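Long-range contact in NAD nucleotidase (Haemophilus influenzae, PDB 3ZTV), which degrades NAD to adenosine and nicotinamide riboside in the periplasm, acting as both a pyrophosphatase and a 5'-nucleotidase: residues 372-377 with 567-572. Sequence-based numbering, arbitrary orientation.
Sequences NRIPNK and VKFNAS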
ATOM      1  N   ASN A 372       2.828  -9.261  50.861  1.00 16.84           N
ATOM      2  CA  ASN A 372       3.306 -10.286  49.936  1.00 15.82           C
ATOM      3  C   ASN A 372       4.065  -9.750  48.727  1.00 14.65           C
ATOM      4  O   ASN A 372       4.294 -10.484  47.769  1.00 15.01           O
ATOM      5  CB  ASN A 372       2.148 -11.175  49.477  1.00 16.11           C
ATOM      6  CG  ASN A 372       1.517 -11.942  50.623  1.00 17.61           C
ATOM      7  OD1 ASN A 372       2.096 -12.902  51.135  1.00 18.34           O
ATOM      8  ND2 ASN A 372       0.318 -11.529  51.025  1.00 17.63           N
ATOM      9  N   ARG A 373       4.473  -8.487  48.783  1.00 12.86           N
ATOM     10  CA  ARG A 373       5.113  -7.849  47.632  1.00 14.29           C
ATOM     11  C   ARG A 373       6.382  -8.557  47.178  1.00 14.59           C
ATOM     12  O   ARG A 373       6.618  -8.699  45.975  1.00 12.98           O
ATOM     13  CB  ARG A 373       5.410  -6.379  47.917  1.00 15.07           C
ATOM     14  CG  ARG A 373       4.179  -5.496  47.886  1.00 14.85           C
ATOM     15  CD  ARG A 373       4.505  -4.100  48.378  1.00 14.33           C
ATOM     16  NE  ARG A 373       3.369  -3.194  48.249  1.00 14.96           N
ATOM     17  CZ  ARG A 373       3.396  -1.921  48.628  1.00 18.68           C
ATOM     18  NH1 ARG A 373       4.504  -1.412  49.150  1.00 17.65           N
ATOM     19  NH2 ARG A 373       2.322  -1.157  48.482  1.00 18.60           N
ATOM     20  N   ILE A 374       7.195  -8.994  48.135  1.00 14.14           N
ATOM     21  CA  ILE A 374       8.467  -9.650  47.835  1.00 14.82           C
ATOM     22  C   ILE A 374       8.460 -11.078  48.374  1.00 15.55           C
ATOM     23  O   ILE A 374       8.156 -11.299  49.548  1.00 17.07           O
ATOM     24  CB  ILE A 374       9.645  -8.877  48.441  1.00 16.08           C
ATOM     25  CG1 ILE A 374       9.648  -7.432  47.934  1.00 17.10           C
ATOM     26  CG2 ILE A 374      10.960  -9.566  48.109  1.00 17.41           C
ATOM     27  CD1 ILE A 374      10.684  -6.552  48.592  1.00 19.21           C
ATOM     28  N   PRO A 375       8.790 -12.059  47.520  1.00 15.32           N
ATOM     29  CA  PRO A 375       8.751 -13.453  47.976  1.00 15.37           C
ATOM     30  C   PRO A 375       9.814 -13.724  49.028  1.00 16.87           C
ATOM     31  O   PRO A 375      10.870 -13.091  49.005  1.00 16.37           O
ATOM     32  CB  PRO A 375       9.072 -14.252  46.707  1.00 15.44           C
ATOM     33  CG  PRO A 375       8.835 -13.300  45.567  1.00 14.85           C
ATOM     34  CD  PRO A 375       9.178 -11.951  46.102  1.00 14.10           C
ATOM     35  N   ASN A 376       9.520 -14.652  49.938  1.00 15.78           N
ATOM     36  CA  ASN A 376      10.499 -15.134  50.914  1.00 16.74           C
ATOM     37  C   ASN A 376      11.002 -14.083  51.904  1.00 20.99           C
ATOM     38  O   ASN A 376      12.088 -14.221  52.469  1.00 24.33           O
ATOM     39  CB  ASN A 376      11.672 -15.816  50.200  1.00 18.40           C
ATOM     40  CG  ASN A 376      11.281 -17.148  49.590  1.00 18.66           C
ATOM     41  OD1 ASN A 376      10.616 -17.963  50.232  1.00 18.97           O
ATOM     42  ND2 ASN A 376      11.677 -17.371  48.340  1.00 18.98           N
ATOM     43  N   LYS A 377      10.211 -13.037  52.113  1.00 21.19           N
ATOM     44  CA  LYS A 377      10.503 -12.064  53.158  1.00 23.24           C
ATOM     45  C   LYS A 377       9.601 -12.311  54.364  1.00 23.26           C
ATOM     46  O   LYS A 377       8.553 -12.941  54.243  1.00 24.41           O
ATOM     47  CB  LYS A 377      10.308 -10.637  52.643  1.00 23.93           C
ATOM     48  CG  LYS A 377      11.423 -10.143  51.734  1.00 25.00           C
ATOM     49  CD  LYS A 377      12.773 -10.223  52.432  1.00 25.78           C
ATOM     50  CE  LYS A 377      13.880  -9.600  51.595  1.00 27.77           C
ATOM     51  NZ  LYS A 377      14.249  -8.235  52.068  1.00 28.79           N
ATOM     52  N   VAL A 567       7.943 -16.095  39.612  1.00 12.27           N
ATOM     53  CA  VAL A 567       9.160 -15.528  40.180  1.00 10.99           C
ATOM     54  C   VAL A 567       9.761 -16.451  41.238  1.00 12.78           C
ATOM     55  O   VAL A 567       9.064 -16.889  42.160  1.00 14.29           O
ATOM     56  CB  VAL A 567       8.906 -14.146  40.829  1.00 11.13           C
ATOM     57  CG1 VAL A 567      10.178 -13.640  41.485  1.00 12.76           C
ATOM     58  CG2 VAL A 567       8.405 -13.155  39.788  1.00 12.06           C
ATOM     59  N   LYS A 568      11.048 -16.751  41.090  1.00 11.97           N
ATOM     60  CA  LYS A 568      11.802 -17.403  42.157  1.00 13.66           C
ATOM     61  C   LYS A 568      12.819 -16.409  42.687  1.00 12.90           C
ATOM     62  O   LYS A 568      13.777 -16.058  42.002  1.00 12.75           O
ATOM     63  CB  LYS A 568      12.508 -18.680  41.685  1.00 13.86           C
ATOM     64  CG  LYS A 568      13.317 -19.348  42.804  1.00 15.53           C
ATOM     65  CD  LYS A 568      13.820 -20.738  42.438  1.00 18.11           C
ATOM     66  CE  LYS A 568      14.654 -21.315  43.577  1.00 24.02           C
ATOM     67  NZ  LYS A 568      15.040 -22.734  43.346  1.00 27.81           N
ATOM     68  N   PHE A 569      12.598 -15.950  43.911  1.00 13.15           N
ATOM     69  CA  PHE A 569      13.450 -14.934  44.504  1.00 13.50           C
ATOM     70  C   PHE A 569      14.202 -15.509  45.697  1.00 14.29           C
ATOM     71  O   PHE A 569      13.596 -15.930  46.687  1.00 15.48           O
ATOM     72  CB  PHE A 569      12.616 -13.718  44.924  1.00 14.07           C
ATOM     73  CG  PHE A 569      13.433 -12.574  45.460  1.00 13.32           C
ATOM     74  CD1 PHE A 569      14.262 -11.849  44.621  1.00 13.52           C
ATOM     75  CD2 PHE A 569      13.367 -12.215  46.799  1.00 12.17           C
ATOM     76  CE1 PHE A 569      15.019 -10.798  45.102  1.00 12.79           C
ATOM     77  CE2 PHE A 569      14.126 -11.158  47.287  1.00 13.99           C
ATOM     78  CZ  PHE A 569      14.947 -10.447  46.437  1.00 14.07           C
ATOM     79  N   ASN A 570      15.523 -15.535  45.587  1.00 13.26           N
ATOM     80  CA  ASN A 570      16.362 -16.083  46.641  1.00 14.01           C
ATOM     81  C   ASN A 570      16.744 -14.972  47.612  1.00 15.46           C
ATOM     82  O   ASN A 570      17.623 -14.165  47.326  1.00 14.84           O
ATOM     83  CB  ASN A 570      17.606 -16.742  46.039  1.00 15.59           C
ATOM     84  CG  ASN A 570      17.266 -17.763  44.960  1.00 13.74           C
ATOM     85  OD1 ASN A 570      17.836 -17.746  43.866  1.00 15.61           O
ATOM     86  ND2 ASN A 570      16.332 -18.660  45.266  1.00 15.57           N
ATOM     87  N   ALA A 571      16.059 -14.918  48.750  1.00 14.77           N
ATOM     88  CA  ALA A 571      16.293 -13.866  49.732  1.00 17.04           C
ATOM     89  C   ALA A 571      17.640 -14.067  50.416  1.00 18.31           C
ATOM     90  O   ALA A 571      18.085 -15.199  50.600  1.00 19.24           O
ATOM     91  CB  ALA A 571      15.172 -13.836  50.757  1.00 19.99           C
ATOM     92  N   SER A 572      18.290 -12.969  50.781  1.00 19.38           N
ATOM     93  CA  SER A 572      19.584 -13.053  51.445  1.00 20.70           C
ATOM     94  C   SER A 572      19.405 -13.591  52.862  1.00 25.09           C
ATOM     95  O   SER A 572      18.531 -13.136  53.602  1.00 24.76           O
ATOM     96  CB  SER A 572      20.274 -11.690  51.468  1.00 23.86           C
ATOM     97  OG  SER A 572      19.499 -10.743  52.178  1.00 30.14           O
TER
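N376 donates a hydrogen bond from ND2 to the backbone O of F569, at 2.9 Å. The bond is fairly straight (159° at the hydrogen). F569 O lies close to the amide plane of N376 and receives the N-H nearly end-on. P375 packs its ring across the stem of F569, with P375 CG 3.9 Å from F569 CB. The carbonyl of P375 reaches the edge of the phenyl ring, where P375 O is 3.4 Å from F569 CD2. I374 adds its CG2 branch, 3.6 Å from F569 CE2, in an oblique approach. F569 has CG anti to its backbone N (chi1 -176°), which carries the ring to I374 and the P375 carbonyl. Past the end of strand 567-570, A571 CB rests in van der Waals contact with N376 O, at 3.5 Å.

I374 to K377 form a type II beta turn, with P375 and N376 at its two central positions. The turn belongs to the C-terminal domain of the 5'-nucleotidase family, in the loop between strand 357-362 and helix 386-396. It packs against 567-570, an edge strand of a four-stranded mixed sheet, which pairs in parallel with 472-477.

L458 of helix 443-460 touches both I374 and F569, and F466 stacks edge-to-face on F569. Y468 contacts P375 and V567, and its OH hydrogen-bonds to R373 O. E478 ties the two segments by a salt bridge to K377 NZ and a hydrogen bond from S572 N. R373, just before I374 in the same loop, probably contributes to substrate binding.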